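Local atomic coordinates of UDP-galactopyranose mutase (Deinococcus radiodurans, PDB entry 3HDQ), a protein that probably catalyses, with the help of a bound FAD, the interconversion of UDP-galactopyranose and UDP-galactofuranose. Residues L44-A49 against S99-W104; R110-A113 against Q118-P121; V295-P298 against A302-R305. One frame throughout, in Å; residues are numbered along the deposited sequence.

Interaction 1: L44-A49 against S99-W104; sequences LAERLA and SRFTEW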
# COMPACT_ATOMS: atom_id res chain seq x y z
N LEU A 44 15.49 -12.37 4.00
CA LEU A 44 15.71 -13.76 3.60
C LEU A 44 14.92 -14.13 2.33
O LEU A 44 15.40 -14.89 1.49
CB LEU A 44 15.42 -14.71 4.76
CG LEU A 44 16.60 -14.84 5.73
CD1 LEU A 44 16.15 -15.23 7.13
CD2 LEU A 44 17.64 -15.84 5.19
N ALA A 45 13.74 -13.55 2.17
CA ALA A 45 12.99 -13.78 0.94
C ALA A 45 13.76 -13.22 -0.26
O ALA A 45 13.85 -13.85 -1.30
CB ALA A 45 11.61 -13.16 1.02
N GLU A 46 14.34 -12.03 -0.09
CA GLU A 46 15.07 -11.40 -1.18
C GLU A 46 16.35 -12.17 -1.54
O GLU A 46 16.61 -12.43 -2.72
CB GLU A 46 15.41 -9.94 -0.84
CG GLU A 46 16.07 -9.16 -1.98
CD GLU A 46 17.58 -9.35 -2.03
OE1 GLU A 46 18.21 -9.43 -0.95
OE2 GLU A 46 18.14 -9.41 -3.14
N ARG A 47 17.14 -12.52 -0.52
CA ARG A 47 18.37 -13.27 -0.72
C ARG A 47 18.11 -14.64 -1.35
O ARG A 47 18.74 -14.98 -2.34
CB ARG A 47 19.13 -13.44 0.59
CG ARG A 47 19.68 -12.13 1.17
CD ARG A 47 20.90 -11.63 0.38
NE ARG A 47 20.50 -11.07 -0.91
CZ ARG A 47 21.27 -11.06 -1.99
NH1 ARG A 47 20.82 -10.53 -3.13
NH2 ARG A 47 22.49 -11.58 -1.94
N LEU A 48 17.20 -15.41 -0.78
CA LEU A 48 16.91 -16.74 -1.30
C LEU A 48 16.38 -16.63 -2.75
O LEU A 48 16.75 -17.43 -3.62
CB LEU A 48 15.91 -17.48 -0.41
CG LEU A 48 16.28 -18.35 0.81
CD1 LEU A 48 17.64 -19.04 0.69
CD2 LEU A 48 16.13 -17.64 2.15
N ALA A 49 15.55 -15.62 -3.01
CA ALA A 49 14.96 -15.42 -4.33
C ALA A 49 16.02 -15.17 -5.40
O ALA A 49 15.92 -15.67 -6.53
CB ALA A 49 13.97 -14.28 -4.31
N SER A 99 20.55 -0.02 0.68
CA SER A 99 20.66 1.02 -0.34
C SER A 99 20.31 0.48 -1.71
O SER A 99 20.01 1.25 -2.63
CB SER A 99 22.08 1.61 -0.36
OG SER A 99 22.26 2.50 0.73
N ARG A 100 20.34 -0.85 -1.86
CA ARG A 100 19.89 -1.48 -3.09
C ARG A 100 18.39 -1.25 -3.31
O ARG A 100 17.91 -1.34 -4.43
CB ARG A 100 20.20 -2.98 -3.10
CG ARG A 100 21.65 -3.37 -2.77
CD ARG A 100 21.80 -4.90 -2.80
NE ARG A 100 21.19 -5.44 -4.02
CZ ARG A 100 20.55 -6.61 -4.10
NH1 ARG A 100 20.42 -7.39 -3.03
NH2 ARG A 100 20.01 -6.99 -5.25
N PHE A 101 17.65 -0.94 -2.24
CA PHE A 101 16.19 -0.92 -2.30
C PHE A 101 15.53 0.43 -2.00
O PHE A 101 14.31 0.55 -2.01
CB PHE A 101 15.62 -2.01 -1.39
CG PHE A 101 16.29 -3.34 -1.57
CD1 PHE A 101 17.26 -3.79 -0.68
CD2 PHE A 101 15.98 -4.13 -2.67
CE1 PHE A 101 17.89 -5.00 -0.87
CE2 PHE A 101 16.61 -5.36 -2.87
CZ PHE A 101 17.57 -5.80 -1.97
N THR A 102 16.34 1.46 -1.77
CA THR A 102 15.80 2.77 -1.46
C THR A 102 16.89 3.82 -1.50
O THR A 102 18.06 3.52 -1.30
CB THR A 102 15.18 2.77 -0.05
OG1 THR A 102 14.49 4.01 0.17
CG2 THR A 102 16.27 2.60 1.01
N GLU A 103 16.51 5.06 -1.76
CA GLU A 103 17.42 6.17 -1.54
C GLU A 103 17.18 6.65 -0.12
O GLU A 103 16.31 6.11 0.57
CB GLU A 103 17.16 7.30 -2.52
CG GLU A 103 17.56 7.00 -3.95
CD GLU A 103 16.77 7.84 -4.93
OE1 GLU A 103 15.55 7.59 -5.09
OE2 GLU A 103 17.35 8.77 -5.52
N TRP A 104 17.91 7.68 0.29
CA TRP A 104 17.94 8.08 1.69
C TRP A 104 17.75 9.56 1.94
O TRP A 104 18.27 10.41 1.21
CB TRP A 104 19.28 7.68 2.28
CG TRP A 104 19.56 6.22 2.24
CD1 TRP A 104 20.32 5.55 1.33
CD2 TRP A 104 19.08 5.23 3.17
NE1 TRP A 104 20.35 4.20 1.64
CE2 TRP A 104 19.60 3.99 2.76
CE3 TRP A 104 18.26 5.28 4.31
CZ2 TRP A 104 19.33 2.80 3.45
CZ3 TRP A 104 18.00 4.11 4.99
CH2 TRP A 104 18.53 2.89 4.55
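E46 reaches from helix 39-50 to F101 and R100. That helix follows the glycine-rich turn of a Rossmann-type FAD-binding fold, and the contact joins it to the loop after helix 92-99. The tight side is the F101 ring, whose CZ lies 3.7 Å from CG of E46 and 3.6 Å from its CD. M225 and M229 of helix 222-229 and the Y97 ring also pack on F101, a place suited to a large flat apolar group. With CG anti to the backbone N (chi1 -175°) and a bend at chi2, E46 brings its carboxylate past the ring to the looser, more exposed side, where arginines with long, flexible chains meet it. R47 holds it side-on, NE to OE1 at 2.8 Å and NH1 to OE2 at 2.9 Å, both on syn sides. R100, on the solvent side, adds a third bond. Y97 OH also hydrogen-bonds to OE1; with two guanidinium groups beside it, the buried glutamate is probably kept ionised. Sharing that carboxylate lets the two guanidinium groups sit close, their planes 81° apart. NH1 of R100 comes to OE2 of E46 from above the carboxylate plane, 48° out of it, at 3.0 Å.

Interaction 2: R110-A113 against Q118-P121; sequences RVLA and QLLP
A113 and L120 face each other as a hydrogen-bonded antiparallel pair, joined by two backbone bonds. The one from A113 N to L120 O is short and nearly straight, 2.6 Å with 173° at the hydrogen; the return bond from L120 N to A113 O measures 2.9 Å. The same carbonyls receive CA-H...O contacts, from L112 CA to L120 O and from L119 CA to A113 O. One step along, L112 and P121 form a non-hydrogen-bonded pair. Here an amide hydrogen would point away from the partner strand, and proline therefore costs this pairing no bond. The CD1 methyl of L112 lies against the P121 ring nitrogen at 4.0 Å.

The main side-chain contact is diagonal. L112 crosses L119 at about a right angle, with its CG 3.8 Å and its CD2 3.9 Å from CB of L119, the branch of L112 resting on the base of the L119 side chain. A113 and L120 project on the other face, where the small methyl CB of A113 lies 3.8 Å from O of L120, leaving L120 to bury its bulk against R131 and L132 of helix 126-133.

That helix also ties down the outer strand: T128 OG1 bonds to P121 O, and Q118 NE2 to R131 O. On the inner side L112 makes a backbone bond to T294, while V111 packs on Y209 and comes within about 4 Å, nearest atoms, of the bound UDP-galactose. The strand segments run 130° apart, a marked twist. Together they are a beta hairpin, strands 111-115 and 118-122 joined by a two-residue turn, at the edge of a mixed sheet bordering the substrate pocket.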
# COMPACT_ATOMS: atom_id res chain seq x y z
N ARG A 110 16.53 13.17 17.42
CA ARG A 110 16.81 13.79 18.71
C ARG A 110 15.59 13.71 19.60
O ARG A 110 14.46 13.98 19.17
CB ARG A 110 17.25 15.25 18.54
CG ARG A 110 18.64 15.37 17.93
CD ARG A 110 18.99 16.81 17.65
NE ARG A 110 20.42 16.99 17.41
CZ ARG A 110 20.99 17.01 16.21
NH1 ARG A 110 20.27 16.81 15.12
NH2 ARG A 110 22.30 17.20 16.11
N VAL A 111 15.82 13.30 20.84
CA VAL A 111 14.75 13.09 21.80
C VAL A 111 14.92 14.03 22.99
O VAL A 111 16.04 14.25 23.47
CB VAL A 111 14.74 11.63 22.28
CG1 VAL A 111 13.57 11.39 23.25
CG2 VAL A 111 14.71 10.66 21.08
N LEU A 112 13.81 14.58 23.45
CA LEU A 112 13.80 15.40 24.65
C LEU A 112 12.99 14.70 25.73
O LEU A 112 11.93 14.14 25.46
CB LEU A 112 13.22 16.78 24.35
CG LEU A 112 14.10 18.02 24.13
CD1 LEU A 112 15.51 17.70 23.69
CD2 LEU A 112 13.43 18.96 23.14
N ALA A 113 13.48 14.72 26.97
CA ALA A 113 12.73 14.14 28.07
C ALA A 113 12.08 15.24 28.90
O ALA A 113 12.71 16.24 29.22
CB ALA A 113 13.63 13.28 28.95
N GLN A 118 10.68 20.84 32.21
CA GLN A 118 11.58 21.28 31.15
C GLN A 118 11.75 20.17 30.13
O GLN A 118 11.57 18.99 30.45
CB GLN A 118 12.96 21.58 31.72
CG GLN A 118 13.01 22.63 32.79
CD GLN A 118 14.27 22.50 33.62
OE1 GLN A 118 14.23 22.01 34.75
NE2 GLN A 118 15.40 22.92 33.07
N LEU A 119 12.13 20.53 28.91
CA LEU A 119 12.50 19.55 27.90
C LEU A 119 14.02 19.44 27.80
O LEU A 119 14.70 20.36 27.35
CB LEU A 119 11.88 19.90 26.55
CG LEU A 119 10.35 19.88 26.58
CD1 LEU A 119 9.77 20.34 25.24
CD2 LEU A 119 9.85 18.49 26.96
N LEU A 120 14.54 18.30 28.24
CA LEU A 120 15.97 18.11 28.41
C LEU A 120 16.47 16.96 27.55
O LEU A 120 15.76 15.98 27.39
CB LEU A 120 16.27 17.81 29.89
CG LEU A 120 16.71 18.95 30.82
CD1 LEU A 120 16.30 20.31 30.27
CD2 LEU A 120 16.16 18.73 32.23
N PRO A 121 17.70 17.06 27.03
CA PRO A 121 18.24 15.98 26.20
C PRO A 121 18.33 14.65 26.95
O PRO A 121 18.78 14.60 28.10
CB PRO A 121 19.66 16.47 25.87
CG PRO A 121 19.64 17.94 26.11
CD PRO A 121 18.65 18.17 27.20

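Interaction 3: V295-P298 against A302-R305; sequences VNYP and AYTR. With GDU (galactose-uridine-5'-diphosphate), chain K.
Y303 turns its ring edge toward the face of Y297 in an offset edge-to-face pair, planes 85° and centroids 5.6 Å apart. Y301 stacks on Y303 and meets Y297 edge-to-face; T304 O and R305 CA lie at the Y297 edge. Tyrosine suits both places: the rings pack, and the hydroxyls share water 2, weakly for Y297. The R305 guanidinium has C6' of the substrate galactose over one face and O3B, the oxygen linking sugar to diphosphate, at its edge. Antiparallel strands 294-296 and 305-308 form a beta hairpin with the tyrosines in its loop, where Y297 N bonds to T304 O at 2.8 Å. N296 and R305 form a non-hydrogen-bonded pair, and their side chains run side by side toward the substrate, OD1 of N296 3.4 Å from CB of R305. The amide does double work: ND2 donates to uracil O4 at 3.1 Å, and OD1 accepts from water 1, which also accepts from NH1 of R305 and is hydrogen-bonded to O6' of the sugar. A long cationic arginine suits the diphosphate end: R305, extended from CG to NE, makes a salt bridge to E325 through NE, and its NH1 donates to O3B at 2.9 Å and 167°.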
# COMPACT_ATOMS: atom_id res chain seq x y z
N VAL A 295 9.24 13.30 22.15
CA VAL A 295 9.35 13.75 23.53
C VAL A 295 9.02 12.58 24.46
O VAL A 295 7.93 12.01 24.34
CB VAL A 295 8.37 14.91 23.85
CG1 VAL A 295 8.43 15.25 25.33
CG2 VAL A 295 8.65 16.13 23.01
N ASN A 296 9.94 12.24 25.36
CA ASN A 296 9.70 11.18 26.36
C ASN A 296 9.07 11.72 27.64
O ASN A 296 9.32 12.86 28.02
CB ASN A 296 10.99 10.42 26.71
CG ASN A 296 11.46 9.49 25.60
OD1 ASN A 296 10.81 9.35 24.56
ND2 ASN A 296 12.61 8.85 25.81
N TYR A 297 8.28 10.89 28.31
CA TYR A 297 7.63 11.29 29.56
C TYR A 297 7.89 10.29 30.69
O TYR A 297 7.06 9.45 30.98
CB TYR A 297 6.13 11.45 29.35
CG TYR A 297 5.77 12.66 28.52
CD1 TYR A 297 5.56 12.55 27.15
CD2 TYR A 297 5.67 13.92 29.10
CE1 TYR A 297 5.24 13.66 26.39
CE2 TYR A 297 5.35 15.04 28.34
CZ TYR A 297 5.13 14.90 26.98
OH TYR A 297 4.82 16.00 26.22
N PRO A 298 9.05 10.41 31.34
CA PRO A 298 9.44 9.42 32.35
C PRO A 298 8.56 9.46 33.59
O PRO A 298 8.46 8.45 34.28
CB PRO A 298 10.87 9.82 32.73
CG PRO A 298 11.29 10.83 31.73
CD PRO A 298 10.05 11.48 31.22
N ALA A 302 -0.01 8.53 31.15
CA ALA A 302 -0.04 7.07 30.98
C ALA A 302 0.81 6.64 29.80
O ALA A 302 1.26 5.49 29.74
CB ALA A 302 -1.47 6.57 30.81
N TYR A 303 1.05 7.55 28.86
CA TYR A 303 1.91 7.25 27.72
C TYR A 303 3.39 7.48 28.01
O TYR A 303 3.76 8.30 28.84
CB TYR A 303 1.50 8.02 26.45
CG TYR A 303 1.11 9.47 26.67
CD1 TYR A 303 2.08 10.48 26.68
CD2 TYR A 303 -0.22 9.83 26.86
CE1 TYR A 303 1.72 11.81 26.87
CE2 TYR A 303 -0.59 11.16 27.06
CZ TYR A 303 0.38 12.14 27.06
OH TYR A 303 0.02 13.45 27.25
N THR A 304 4.23 6.73 27.31
CA THR A 304 5.67 6.85 27.46
C THR A 304 6.23 7.99 26.62
O THR A 304 7.17 8.66 27.04
CB THR A 304 6.39 5.55 27.04
OG1 THR A 304 5.82 5.08 25.81
CG2 THR A 304 6.24 4.48 28.12
N ARG A 305 5.66 8.20 25.43
CA ARG A 305 6.19 9.21 24.52
C ARG A 305 5.20 9.63 23.43
O ARG A 305 4.20 8.95 23.18
CB ARG A 305 7.50 8.74 23.89
CG ARG A 305 7.39 7.41 23.20
CD ARG A 305 8.71 6.95 22.59
NE ARG A 305 8.52 5.63 22.01
CZ ARG A 305 9.48 4.74 21.79
NH1 ARG A 305 10.75 5.01 22.10
NH2 ARG A 305 9.17 3.56 21.27
N1 GDU K . 14.75 4.52 29.02
C2 GDU K . 14.36 5.34 29.89
N3 GDU K . 14.05 6.57 29.92
C4 GDU K . 14.14 7.17 28.72
C5 GDU K . 14.59 6.35 27.57
C6 GDU K . 14.86 5.05 27.77
O2 GDU K . 14.22 4.74 31.16
O4 GDU K . 13.84 8.35 28.58
C1D GDU K . 15.00 3.14 29.28
C2D GDU K . 13.80 2.16 29.33
O2D GDU K . 14.05 1.03 30.15
C3D GDU K . 13.68 1.80 27.86
C4D GDU K . 15.16 1.55 27.56
O4D GDU K . 15.88 2.52 28.32
O3D GDU K . 12.85 0.66 27.68
C5D GDU K . 15.53 1.38 26.10
O5D GDU K . 15.21 2.66 25.51
PA GDU K . 14.74 2.81 23.99
O1A GDU K . 14.81 4.25 23.64
O2A GDU K . 15.67 2.05 23.15
O3A GDU K . 13.22 2.37 23.84
PB GDU K . 12.62 1.82 22.49
O1B GDU K . 11.22 1.54 22.88
O2B GDU K . 13.19 0.56 21.96
O3B GDU K . 12.54 2.93 21.32
C1' GDU K . 12.38 2.85 19.89
C2' GDU K . 13.76 2.61 19.24
C3' GDU K . 14.71 3.65 19.88
C4' GDU K . 14.28 5.06 19.37
C5' GDU K . 12.76 5.24 19.66
C6' GDU K . 12.14 6.48 18.96
O2' GDU K . 14.20 1.25 19.41
O3' GDU K . 16.07 3.32 19.52
O4' GDU K . 14.56 5.13 17.96
O5' GDU K . 11.86 4.12 19.45
O6' GDU K . 12.02 7.63 19.83
O HOH W 1 12.09 7.78 22.62
O HOH W 2 1.99 15.55 26.59

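From the N terminus, interaction 1 comes first: it closes a loop of 49 residues, bringing helix 39-50 of the nucleotide-binding part against the loop that leads out of helix 92-99. Interaction 2 follows, a local hairpin, only four residues separating its segments, and interaction 3, far along the chain, closes a still shorter loop of three. The three run in series, none enclosing or crossing another. Interactions 2 and 3 nevertheless meet in space, since strands 111-115 and 294-296 are neighbours in one mixed sheet, with a probable hydrogen bond of 2.8 Å between L112 O and N296 N and L119 packed on V295. Interaction 1 stays apart, its centre about 34 Å from that of interaction 3.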